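Local coordinates for protein chlorella virus DNA ligase-adenylate (Chlorella virus, PDB 1FVI) that seals nicks in DNA strands, probably with ATP as the nucleotide source, by way of a covalent enzyme-adenylate, the state captured in this crystal, at residues K4-A9 with M163-D168; T10-E15 with S176-G181; P20-P25 with K106-R111; G29-K34 with G169-G174. The protein carries 1 engineered substitution. One frame throughout, in Å; residues are numbered along the deposited sequence.

Contact 1. Residues K4-A9 with M163-D168; sequences KPLLAA and MIRKPD. With AMP (adenosine monophosphate), chain C.
Met163 CE packs on Ala8 CB at 3.7 Å, the apolar touch between 4-9 and 163-168. A second touch sets a methyl of Leu6 against the guanidinium of Arg165. No hydrogen bond runs between the two segments.

The chain of Met163 is bent at chi2 (-59°) and chi3 (-68°). These bends fold the thioether back so that it runs under the adenine instead of pointing away from it. Met163 CG then sits 3.4 Å from AMP C6. Met163 CE lies 3.6 Å from AMP N3, over the same face of the base. Met163 therefore touches the base and Ala8 together.

In the methyl-guanidinium contact, Leu6 CD1 comes to 3.3 Å from Arg165 NH1. It meets the guanidinium at a slant. The first torsion of Leu6 (chi1 -162°) turns the branch away from its own backbone N, and it extends toward the strand that ends at Arg165.

The polar partner of Arg165 comes from outside the two segments. Arg165 NH1 forms a salt bridge with Asp98, a carboxylate that Arg111 also binds.

Met163 thus gives the purine a soft, uncharged surface, with Ala8 packed against the methyl end of its chain. The charge of Arg165 is probably offset by Asp98, while Leu6 packs against its guanidinium.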
# COMPACT_ATOMS: atom_id res chain seq x y z
N LYS A 4 -14.57 -15.42 8.22
CA LYS A 4 -13.38 -15.60 7.36
C LYS A 4 -13.17 -14.26 6.66
O LYS A 4 -14.13 -13.52 6.44
CB LYS A 4 -13.56 -16.75 6.35
CG LYS A 4 -14.73 -16.62 5.41
CD LYS A 4 -14.88 -17.85 4.55
CE LYS A 4 -15.17 -19.06 5.42
NZ LYS A 4 -15.32 -20.33 4.65
N PRO A 5 -11.92 -13.93 6.30
CA PRO A 5 -11.72 -12.64 5.65
C PRO A 5 -12.36 -12.40 4.27
O PRO A 5 -12.74 -13.33 3.55
CB PRO A 5 -10.20 -12.48 5.65
CG PRO A 5 -9.73 -13.85 5.50
CD PRO A 5 -10.63 -14.64 6.44
N LEU A 6 -12.55 -11.12 3.99
CA LEU A 6 -13.09 -10.66 2.72
C LEU A 6 -11.92 -10.72 1.71
O LEU A 6 -10.83 -10.19 1.97
CB LEU A 6 -13.55 -9.21 2.86
CG LEU A 6 -14.52 -8.52 1.88
CD1 LEU A 6 -14.25 -7.02 1.96
CD2 LEU A 6 -14.39 -9.01 0.45
N LEU A 7 -12.12 -11.41 0.59
CA LEU A 7 -11.10 -11.50 -0.43
C LEU A 7 -11.53 -10.77 -1.71
O LEU A 7 -12.71 -10.44 -1.89
CB LEU A 7 -10.72 -12.96 -0.68
CG LEU A 7 -10.20 -13.64 0.59
CD1 LEU A 7 -9.95 -15.10 0.31
CD2 LEU A 7 -8.93 -12.94 1.10
N ALA A 8 -10.56 -10.48 -2.56
CA ALA A 8 -10.82 -9.74 -3.78
C ALA A 8 -10.82 -10.51 -5.09
O ALA A 8 -10.18 -11.56 -5.24
CB ALA A 8 -9.79 -8.57 -3.90
N ALA A 9 -11.61 -10.01 -6.02
CA ALA A 9 -11.64 -10.55 -7.35
C ALA A 9 -10.59 -9.69 -8.11
O ALA A 9 -10.21 -8.60 -7.65
CB ALA A 9 -13.03 -10.38 -7.96
N MET A 163 -6.55 -1.31 -4.42
CA MET A 163 -7.71 -2.10 -4.00
C MET A 163 -8.95 -1.23 -4.17
O MET A 163 -9.00 -0.11 -3.65
CB MET A 163 -7.55 -2.56 -2.54
CG MET A 163 -6.31 -3.41 -2.30
SD MET A 163 -6.20 -4.91 -3.29
CE MET A 163 -7.56 -5.90 -2.60
N ILE A 164 -9.92 -1.75 -4.91
CA ILE A 164 -11.19 -1.06 -5.23
C ILE A 164 -12.43 -1.62 -4.50
O ILE A 164 -12.66 -2.84 -4.46
CB ILE A 164 -11.46 -1.13 -6.75
CG1 ILE A 164 -10.25 -0.58 -7.52
CG2 ILE A 164 -12.70 -0.32 -7.10
CD1 ILE A 164 -10.21 -0.99 -8.97
N ARG A 165 -13.25 -0.72 -3.97
CA ARG A 165 -14.47 -1.12 -3.27
C ARG A 165 -15.67 -0.24 -3.59
O ARG A 165 -15.56 0.99 -3.72
CB ARG A 165 -14.27 -1.06 -1.75
CG ARG A 165 -13.18 -1.95 -1.19
CD ARG A 165 -13.62 -2.53 0.15
NE ARG A 165 -12.51 -2.78 1.06
CZ ARG A 165 -12.63 -3.37 2.25
NH1 ARG A 165 -13.81 -3.80 2.68
NH2 ARG A 165 -11.58 -3.46 3.05
N LYS A 166 -16.84 -0.87 -3.74
CA LYS A 166 -18.06 -0.09 -3.94
C LYS A 166 -18.44 0.40 -2.52
O LYS A 166 -18.16 -0.28 -1.52
CB LYS A 166 -19.17 -0.92 -4.61
CG LYS A 166 -19.79 -2.01 -3.80
CD LYS A 166 -20.71 -2.84 -4.70
CE LYS A 166 -21.69 -3.70 -3.91
NZ LYS A 166 -22.47 -4.66 -4.76
N PRO A 167 -18.94 1.63 -2.41
CA PRO A 167 -19.34 2.28 -1.15
C PRO A 167 -20.32 1.48 -0.31
O PRO A 167 -20.19 1.42 0.92
CB PRO A 167 -19.99 3.56 -1.64
CG PRO A 167 -19.26 3.86 -2.89
CD PRO A 167 -19.18 2.53 -3.55
N ASP A 168 -21.29 0.88 -0.97
CA ASP A 168 -22.33 0.11 -0.31
C ASP A 168 -22.00 -1.36 -0.05
O ASP A 168 -22.83 -2.10 0.47
CB ASP A 168 -23.65 0.22 -1.09
CG ASP A 168 -23.54 -0.30 -2.50
OD1 ASP A 168 -22.53 0.00 -3.18
OD2 ASP A 168 -24.47 -1.02 -2.94
P AMP C . -2.17 -9.21 -4.39
O1P AMP C . -2.61 -10.07 -5.49
O3P AMP C . -1.01 -10.12 -3.79
O5' AMP C . -3.18 -9.22 -3.28
C5' AMP C . -2.87 -8.54 -1.97
C4' AMP C . -3.58 -9.18 -0.79
O4' AMP C . -3.54 -8.22 0.27
C3' AMP C . -5.07 -9.50 -1.05
O3' AMP C . -5.52 -10.72 -0.46
C2' AMP C . -5.81 -8.39 -0.38
O2' AMP C . -7.06 -8.85 0.10
C1' AMP C . -4.83 -7.87 0.69
N9 AMP C . -4.90 -6.42 0.79
C8 AMP C . -3.80 -5.59 0.75
N7 AMP C . -4.17 -4.34 0.86
C5 AMP C . -5.55 -4.32 0.97
C6 AMP C . -6.50 -3.29 1.11
N6 AMP C . -6.15 -1.98 1.16
N1 AMP C . -7.78 -3.67 1.19
C2 AMP C . -8.11 -4.94 1.14
N3 AMP C . -7.33 -6.02 1.01
C4 AMP C . -6.02 -5.67 0.93

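Contact 2. Residues T10-E15 with S176-G181; sequences TLENIE and STLKEG
Leu178 reaches from a turn built on an ST motif to pack on Leu11 and the backbone of Thr10, at the end of edge strand 9-10. This turn lies in the loop between strands 162-165 and 184-186 of the adenylate-binding domain.

The contact across the segments is light, with no hydrogen bond. Its apolar part is Leu11 with Leu178. Leu178 CD1 is 4.1 Å from Leu11 CD2, and the two side chains approach at a slant. Leu178 CD1 also lies 3.8 Å from Thr10 O. Leu178 CD2 is 4.5 Å from Glu12 OE2, a marginal approach. A chi1 near 180° (-175°) swings the isobutyl group of Leu178 toward 10-15. Leu184 and Asp16 also touch this leucine, and Leu11 packs on Met186 and Val17.

Hydrogen bonds work within each segment. In 10-15, Asn13 OD1 accepts from Glu15 N at 2.8 Å, which makes an Asx turn. Glu15 N approaches Asn13 OD1 from well out of the amide plane. In 176-181, Thr177 and Glu180 hold each other by reciprocal bonds. Glu180 OE1 also takes a salt bridge from Lys172, so this carboxylate ties the turn to an earlier part of the same loop.

The turn is held largely by its own polar groups, and Leu178 is what it presents to 10-15. In the reciprocal pair, Thr177 N reaches Glu180 OE1 at 3.0 Å from above the carboxylate plane, and Glu180 N reaches Thr177 OG1 at 3.1 Å.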
# COMPACT_ATOMS: atom_id res chain seq x y z
N THR A 10 -10.09 -10.18 -9.23
CA THR A 10 -9.11 -9.42 -9.99
C THR A 10 -9.76 -8.57 -11.08
O THR A 10 -10.67 -9.03 -11.81
CB THR A 10 -8.07 -10.36 -10.61
OG1 THR A 10 -7.38 -11.04 -9.55
CG2 THR A 10 -7.05 -9.58 -11.47
N LEU A 11 -9.34 -7.31 -11.15
CA LEU A 11 -9.83 -6.38 -12.16
C LEU A 11 -8.84 -6.49 -13.32
O LEU A 11 -7.67 -6.17 -13.16
CB LEU A 11 -9.84 -4.95 -11.60
CG LEU A 11 -10.31 -3.73 -12.42
CD1 LEU A 11 -9.25 -3.29 -13.42
CD2 LEU A 11 -11.65 -4.00 -13.09
N GLU A 12 -9.31 -7.00 -14.46
CA GLU A 12 -8.45 -7.15 -15.62
C GLU A 12 -8.68 -5.99 -16.58
O GLU A 12 -7.73 -5.41 -17.11
CB GLU A 12 -8.71 -8.50 -16.32
CG GLU A 12 -8.28 -9.73 -15.51
CD GLU A 12 -9.45 -10.52 -14.89
OE1 GLU A 12 -9.34 -11.77 -14.81
OE2 GLU A 12 -10.46 -9.90 -14.46
N ASN A 13 -9.94 -5.65 -16.81
CA ASN A 13 -10.28 -4.55 -17.70
C ASN A 13 -10.70 -3.34 -16.85
O ASN A 13 -11.73 -3.38 -16.15
CB ASN A 13 -11.41 -4.97 -18.66
CG ASN A 13 -11.95 -3.81 -19.51
OD1 ASN A 13 -11.34 -2.74 -19.61
ND2 ASN A 13 -13.10 -4.03 -20.13
N ILE A 14 -9.87 -2.30 -16.88
CA ILE A 14 -10.15 -1.09 -16.12
C ILE A 14 -11.51 -0.48 -16.48
O ILE A 14 -12.12 0.21 -15.66
CB ILE A 14 -9.02 -0.02 -16.28
CG1 ILE A 14 -9.13 1.00 -15.16
CG2 ILE A 14 -9.13 0.70 -17.64
CD1 ILE A 14 -8.02 2.03 -15.18
N GLU A 15 -12.00 -0.75 -17.68
CA GLU A 15 -13.29 -0.21 -18.07
C GLU A 15 -14.45 -0.93 -17.35
O GLU A 15 -15.59 -0.48 -17.43
CB GLU A 15 -13.45 -0.24 -19.59
CG GLU A 15 -12.34 0.53 -20.31
CD GLU A 15 -12.75 1.03 -21.69
OE1 GLU A 15 -13.90 0.78 -22.13
OE2 GLU A 15 -11.91 1.70 -22.34
N SER A 176 -14.91 -11.81 -3.15
CA SER A 176 -15.83 -11.02 -3.98
C SER A 176 -15.71 -11.45 -5.44
O SER A 176 -14.67 -11.94 -5.87
CB SER A 176 -15.43 -9.53 -3.89
OG SER A 176 -16.26 -8.70 -4.67
N THR A 177 -16.81 -11.33 -6.17
CA THR A 177 -16.76 -11.65 -7.59
C THR A 177 -16.55 -10.28 -8.26
O THR A 177 -16.66 -9.25 -7.59
CB THR A 177 -18.07 -12.28 -8.09
OG1 THR A 177 -19.11 -11.31 -8.06
CG2 THR A 177 -18.46 -13.45 -7.22
N LEU A 178 -16.23 -10.26 -9.54
CA LEU A 178 -16.03 -9.00 -10.23
C LEU A 178 -17.35 -8.23 -10.27
O LEU A 178 -17.39 -7.04 -9.95
CB LEU A 178 -15.48 -9.22 -11.65
CG LEU A 178 -15.10 -7.96 -12.44
CD1 LEU A 178 -14.01 -7.12 -11.75
CD2 LEU A 178 -14.63 -8.41 -13.81
N LYS A 179 -18.44 -8.94 -10.59
CA LYS A 179 -19.77 -8.34 -10.68
C LYS A 179 -20.22 -7.70 -9.37
O LYS A 179 -20.86 -6.65 -9.38
CB LYS A 179 -20.82 -9.37 -11.10
CG LYS A 179 -20.67 -9.92 -12.51
CD LYS A 179 -21.70 -11.02 -12.75
CE LYS A 179 -21.44 -11.81 -14.02
NZ LYS A 179 -22.40 -12.95 -14.15
N GLU A 180 -19.90 -8.34 -8.25
CA GLU A 180 -20.26 -7.79 -6.94
C GLU A 180 -19.54 -6.46 -6.71
O GLU A 180 -20.09 -5.55 -6.08
CB GLU A 180 -19.90 -8.77 -5.83
CG GLU A 180 -20.94 -9.84 -5.60
CD GLU A 180 -20.45 -10.99 -4.74
OE1 GLU A 180 -19.23 -11.10 -4.49
OE2 GLU A 180 -21.28 -11.82 -4.33
N GLY A 181 -18.32 -6.36 -7.22
CA GLY A 181 -17.53 -5.16 -7.06
C GLY A 181 -17.35 -4.75 -5.60
O GLY A 181 -17.24 -3.56 -5.32

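Contact 3. Residues P20-P25 with K106-R111; sequences PCLATP and KKYIDR. With AMP (adenosine monophosphate), chain C.
Leu22 packs along the CE2 side of the Tyr108 ring with CB and CD1. Leu22 CB lies in the ring plane at the edge, 3.9 Å from Tyr108 CE2. Leu22 CD1 meets Tyr108 CE2 obliquely at 3.8 Å. Leu22 CD1 also presses on Ile109 CG2 at 3.3 Å, tighter than usual carbon packing. Because Ile109 chi1 (31°) is also off a staggered position, the fine detail there is doubtful. The helix 108-121 thus begins against strand 21-25.

Two residues along the strand, Thr24 CG2 faces Tyr108 OH at 4.2 Å. Thr24 chi1 of 52° turns OG1 to the nucleotide and leaves CG2 for Tyr108. Thr24 OG1 accepts from AMP N6 at 2.9 Å. Pro25 O accepts from AMP N6 at 3.1 Å.

At the helix start, Arg111 NH1 donates to Lys106 O, which lies in the guanidinium plane.

The chemistry is split along the strand. Leu22 is packed by apolar groups of the helix, while Thr24 and Pro25 supply two acceptors. A pair of acceptors suits the exocyclic amine of adenine and probably helps to select it.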
# COMPACT_ATOMS: atom_id res chain seq x y z
N PRO A 20 -18.21 5.65 -9.38
CA PRO A 20 -17.97 6.30 -8.09
C PRO A 20 -17.51 5.10 -7.22
O PRO A 20 -18.32 4.23 -6.90
CB PRO A 20 -19.36 6.81 -7.72
CG PRO A 20 -19.92 7.17 -9.07
CD PRO A 20 -19.52 6.01 -9.95
N CYS A 21 -16.19 4.97 -7.03
CA CYS A 21 -15.60 3.88 -6.24
C CYS A 21 -14.61 4.40 -5.19
O CYS A 21 -14.12 5.52 -5.30
CB CYS A 21 -14.93 2.82 -7.15
SG CYS A 21 -13.33 3.28 -7.91
N LEU A 22 -14.38 3.59 -4.16
CA LEU A 22 -13.47 3.91 -3.06
C LEU A 22 -12.19 3.08 -3.09
O LEU A 22 -12.20 1.87 -2.87
CB LEU A 22 -14.21 3.72 -1.73
CG LEU A 22 -15.41 4.66 -1.56
CD1 LEU A 22 -16.21 4.30 -0.30
CD2 LEU A 22 -14.93 6.10 -1.49
N ALA A 23 -11.05 3.75 -3.28
CA ALA A 23 -9.79 3.04 -3.39
C ALA A 23 -8.80 3.18 -2.24
O ALA A 23 -8.79 4.17 -1.52
CB ALA A 23 -9.10 3.41 -4.72
N THR A 24 -7.98 2.14 -2.07
CA THR A 24 -6.94 2.13 -1.05
C THR A 24 -5.73 1.45 -1.69
O THR A 24 -5.85 0.89 -2.79
CB THR A 24 -7.36 1.37 0.26
OG1 THR A 24 -7.87 0.07 -0.06
CG2 THR A 24 -8.41 2.18 1.06
N PRO A 25 -4.55 1.56 -1.07
CA PRO A 25 -3.35 0.94 -1.62
C PRO A 25 -3.24 -0.55 -1.36
O PRO A 25 -3.59 -1.03 -0.28
CB PRO A 25 -2.22 1.70 -0.94
CG PRO A 25 -2.80 1.99 0.40
CD PRO A 25 -4.20 2.44 0.07
N LYS A 106 -23.60 -3.89 7.12
CA LYS A 106 -23.46 -2.43 7.14
C LYS A 106 -22.57 -2.05 5.94
O LYS A 106 -21.57 -2.71 5.68
CB LYS A 106 -22.80 -1.97 8.44
CG LYS A 106 -22.41 -0.49 8.43
CD LYS A 106 -21.60 -0.08 9.65
CE LYS A 106 -22.45 0.02 10.91
NZ LYS A 106 -22.39 1.39 11.49
N LYS A 107 -22.97 -1.03 5.19
CA LYS A 107 -22.22 -0.59 4.00
C LYS A 107 -20.78 -0.19 4.30
O LYS A 107 -20.50 0.46 5.31
CB LYS A 107 -22.94 0.58 3.32
CG LYS A 107 -24.37 0.24 2.91
CD LYS A 107 -25.01 1.32 2.04
CE LYS A 107 -25.13 2.63 2.78
NZ LYS A 107 -25.58 3.73 1.88
N TYR A 108 -19.88 -0.54 3.39
CA TYR A 108 -18.45 -0.24 3.52
C TYR A 108 -18.12 1.20 3.96
O TYR A 108 -17.33 1.38 4.88
CB TYR A 108 -17.70 -0.58 2.22
CG TYR A 108 -16.26 -0.11 2.21
CD1 TYR A 108 -15.37 -0.49 3.21
CD2 TYR A 108 -15.81 0.75 1.20
CE1 TYR A 108 -14.04 -0.03 3.20
CE2 TYR A 108 -14.50 1.21 1.19
CZ TYR A 108 -13.62 0.82 2.18
OH TYR A 108 -12.31 1.23 2.14
N ILE A 109 -18.71 2.21 3.31
CA ILE A 109 -18.45 3.59 3.69
C ILE A 109 -18.78 3.82 5.17
O ILE A 109 -18.13 4.62 5.84
CB ILE A 109 -19.33 4.62 2.92
CG1 ILE A 109 -20.69 4.01 2.56
CG2 ILE A 109 -18.58 5.24 1.78
CD1 ILE A 109 -21.70 5.05 2.12
N ASP A 110 -19.83 3.15 5.63
CA ASP A 110 -20.30 3.28 7.00
C ASP A 110 -19.38 2.61 8.01
O ASP A 110 -19.19 3.13 9.12
CB ASP A 110 -21.73 2.73 7.08
CG ASP A 110 -22.72 3.59 6.32
OD1 ASP A 110 -22.45 4.79 6.15
OD2 ASP A 110 -23.78 3.08 5.91
N ARG A 111 -18.84 1.45 7.66
CA ARG A 111 -17.90 0.76 8.55
C ARG A 111 -16.64 1.62 8.65
O ARG A 111 -16.02 1.69 9.70
CB ARG A 111 -17.58 -0.64 8.02
CG ARG A 111 -18.81 -1.54 7.84
CD ARG A 111 -18.47 -3.02 7.68
NE ARG A 111 -17.52 -3.29 6.61
CZ ARG A 111 -17.84 -3.50 5.34
NH1 ARG A 111 -19.11 -3.48 4.95
NH2 ARG A 111 -16.89 -3.72 4.44
P AMP C . -2.17 -9.21 -4.39
O1P AMP C . -2.61 -10.07 -5.49
O3P AMP C . -1.01 -10.12 -3.79
O5' AMP C . -3.18 -9.22 -3.28
C5' AMP C . -2.87 -8.54 -1.97
C4' AMP C . -3.58 -9.18 -0.79
O4' AMP C . -3.54 -8.22 0.27
C3' AMP C . -5.07 -9.50 -1.05
O3' AMP C . -5.52 -10.72 -0.46
C2' AMP C . -5.81 -8.39 -0.38
O2' AMP C . -7.06 -8.85 0.10
C1' AMP C . -4.83 -7.87 0.69
N9 AMP C . -4.90 -6.42 0.79
C8 AMP C . -3.80 -5.59 0.75
N7 AMP C . -4.17 -4.34 0.86
C5 AMP C . -5.55 -4.32 0.97
C6 AMP C . -6.50 -3.29 1.11
N6 AMP C . -6.15 -1.98 1.16
N1 AMP C . -7.78 -3.67 1.19
C2 AMP C . -8.11 -4.94 1.14
N3 AMP C . -7.33 -6.02 1.01
C4 AMP C . -6.02 -5.67 0.93

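Contact 4. Residues G29-K34 with G169-G174; sequences GIRSVK and GKYKFG
Arg31 and Tyr171 both have a first torsion near 180° (chi1 -177° in Arg31), which sends the two side chains toward each other from opposite directions. Arg31 then bends at chi2 (63°), which brings its guanidinium beside the phenol oxygen. The guanidinium and ring planes are 61° apart.

Arg31 NH2 and Tyr171 OH come to 3.8 Å. This is proximity without a hydrogen bond. The link is indirect and runs through shared partners. Asp64 OD2 forms a salt bridge with Arg31 NH2 and a hydrogen bond with Tyr171 OH. The backbone of Leu6 does likewise, its O bonding Arg31 NH2 and its N bonding Tyr171 OH. Asp64 and Leu6 thus satisfy Arg31 NH2 and Tyr171 OH, which belong to buried residues. The negative charge of Asp64 is probably balanced by the arginine.

Val33 adds a marginal approach, Val33 CG2 to Tyr171 OH at 4.5 Å, on the same side of strand 30-34 as Arg31.

On the other segment, Phe173 is the centre of an inverse gamma turn. Its closing bond, Gly174 N to Lys172 O at 2.9 Å, is weak. Beyond it, Gly174 bonds the backbone of Leu7.

Arg31 also touches AMP and the pocket residues Glu66 and Phe97. It lines the adenylate pocket of the ligase adenylation domain, and Tyr171, Asp64 and Leu6 hold it from behind, where the sheet of strand 30-34 meets the loop after strand 162-165.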
# COMPACT_ATOMS: atom_id res chain seq x y z
N GLY A 29 1.69 -7.43 2.77
CA GLY A 29 1.89 -7.67 4.18
C GLY A 29 1.17 -8.89 4.70
O GLY A 29 0.81 -9.80 3.94
N ILE A 30 0.96 -8.92 6.01
CA ILE A 30 0.29 -10.04 6.65
C ILE A 30 -1.11 -9.61 7.05
O ILE A 30 -1.29 -8.71 7.89
CB ILE A 30 1.09 -10.53 7.90
CG1 ILE A 30 2.54 -10.86 7.51
CG2 ILE A 30 0.42 -11.79 8.53
CD1 ILE A 30 2.66 -11.98 6.42
N ARG A 31 -2.09 -10.20 6.36
CA ARG A 31 -3.52 -9.96 6.62
C ARG A 31 -3.82 -10.39 8.07
O ARG A 31 -3.46 -11.51 8.49
CB ARG A 31 -4.39 -10.78 5.66
CG ARG A 31 -5.88 -10.56 5.78
CD ARG A 31 -6.21 -9.11 5.43
NE ARG A 31 -7.65 -8.85 5.40
CZ ARG A 31 -8.45 -9.17 4.38
NH1 ARG A 31 -7.94 -9.75 3.31
NH2 ARG A 31 -9.76 -8.90 4.44
N SER A 32 -4.43 -9.49 8.83
CA SER A 32 -4.75 -9.76 10.22
C SER A 32 -6.07 -9.15 10.66
O SER A 32 -6.36 -7.97 10.42
CB SER A 32 -3.62 -9.27 11.13
OG SER A 32 -3.55 -10.06 12.30
N VAL A 33 -6.89 -9.98 11.30
CA VAL A 33 -8.17 -9.55 11.79
C VAL A 33 -8.21 -9.71 13.30
O VAL A 33 -7.69 -10.67 13.86
CB VAL A 33 -9.30 -10.38 11.18
CG1 VAL A 33 -10.65 -9.96 11.79
CG2 VAL A 33 -9.33 -10.21 9.67
N LYS A 34 -8.81 -8.72 13.95
CA LYS A 34 -8.98 -8.72 15.40
C LYS A 34 -10.29 -9.41 15.77
O LYS A 34 -11.39 -8.89 15.53
CB LYS A 34 -8.99 -7.28 15.93
CG LYS A 34 -9.48 -7.13 17.35
CD LYS A 34 -8.71 -7.99 18.30
CE LYS A 34 -9.34 -7.93 19.68
NZ LYS A 34 -9.43 -6.55 20.23
N GLY A 169 -20.78 -1.76 -0.36
CA GLY A 169 -20.39 -3.15 -0.14
C GLY A 169 -20.43 -3.64 1.30
O GLY A 169 -20.09 -2.95 2.25
N LYS A 170 -20.83 -4.89 1.45
CA LYS A 170 -20.93 -5.53 2.74
C LYS A 170 -19.60 -6.20 3.01
O LYS A 170 -18.73 -6.24 2.14
CB LYS A 170 -22.00 -6.63 2.70
CG LYS A 170 -23.12 -6.38 1.71
CD LYS A 170 -22.71 -6.74 0.29
CE LYS A 170 -23.23 -5.73 -0.71
NZ LYS A 170 -22.63 -6.00 -2.03
N TYR A 171 -19.45 -6.73 4.22
CA TYR A 171 -18.25 -7.48 4.55
C TYR A 171 -18.60 -8.93 4.21
O TYR A 171 -19.31 -9.61 4.96
CB TYR A 171 -17.88 -7.35 6.05
CG TYR A 171 -16.51 -7.90 6.32
CD1 TYR A 171 -15.42 -7.05 6.54
CD2 TYR A 171 -16.26 -9.28 6.27
CE1 TYR A 171 -14.13 -7.57 6.69
CE2 TYR A 171 -14.98 -9.79 6.42
CZ TYR A 171 -13.92 -8.93 6.63
OH TYR A 171 -12.65 -9.44 6.77
N LYS A 172 -18.13 -9.38 3.05
CA LYS A 172 -18.40 -10.74 2.59
C LYS A 172 -17.46 -11.75 3.22
O LYS A 172 -16.24 -11.54 3.27
CB LYS A 172 -18.28 -10.80 1.06
CG LYS A 172 -18.66 -12.15 0.44
CD LYS A 172 -18.55 -12.10 -1.07
CE LYS A 172 -18.79 -13.47 -1.68
NZ LYS A 172 -18.73 -13.45 -3.17
N PHE A 173 -18.02 -12.86 3.72
CA PHE A 173 -17.20 -13.91 4.34
C PHE A 173 -16.74 -14.82 3.21
O PHE A 173 -17.14 -15.98 3.11
CB PHE A 173 -18.02 -14.67 5.39
CG PHE A 173 -18.59 -13.79 6.48
CD1 PHE A 173 -19.80 -14.09 7.08
CD2 PHE A 173 -17.89 -12.67 6.92
CE1 PHE A 173 -20.30 -13.30 8.13
CE2 PHE A 173 -18.38 -11.86 7.96
CZ PHE A 173 -19.59 -12.18 8.57
N GLY A 174 -15.88 -14.28 2.35
CA GLY A 174 -15.38 -15.02 1.22
C GLY A 174 -14.86 -14.06 0.16
O GLY A 174 -14.77 -12.85 0.39

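All four contacts lie in the adenylation domain. Along the chain the first segments run in the order 1, 2, 3, 4. The partners return as 106-111, 163-168, 169-174 and 176-181. Contact 1 therefore crosses 2 and 4 and encloses 3, contact 3 crosses 4, and contact 2 encloses 3 and 4. Contact 1 is central: its centre is about 10 Å from contact 2, 9 Å from contact 3 and 8 Å from contact 4. Contacts 2 and 4 are furthest apart, about 18 Å between centres. Contacts 1 and 3 share a sheet through neighbouring strands 162-165 and 21-25, whereas contact 4 uses strand 30-34 of a second sheet. Together, contacts 1, 3 and 4 bring two sheets of this domain to AMP.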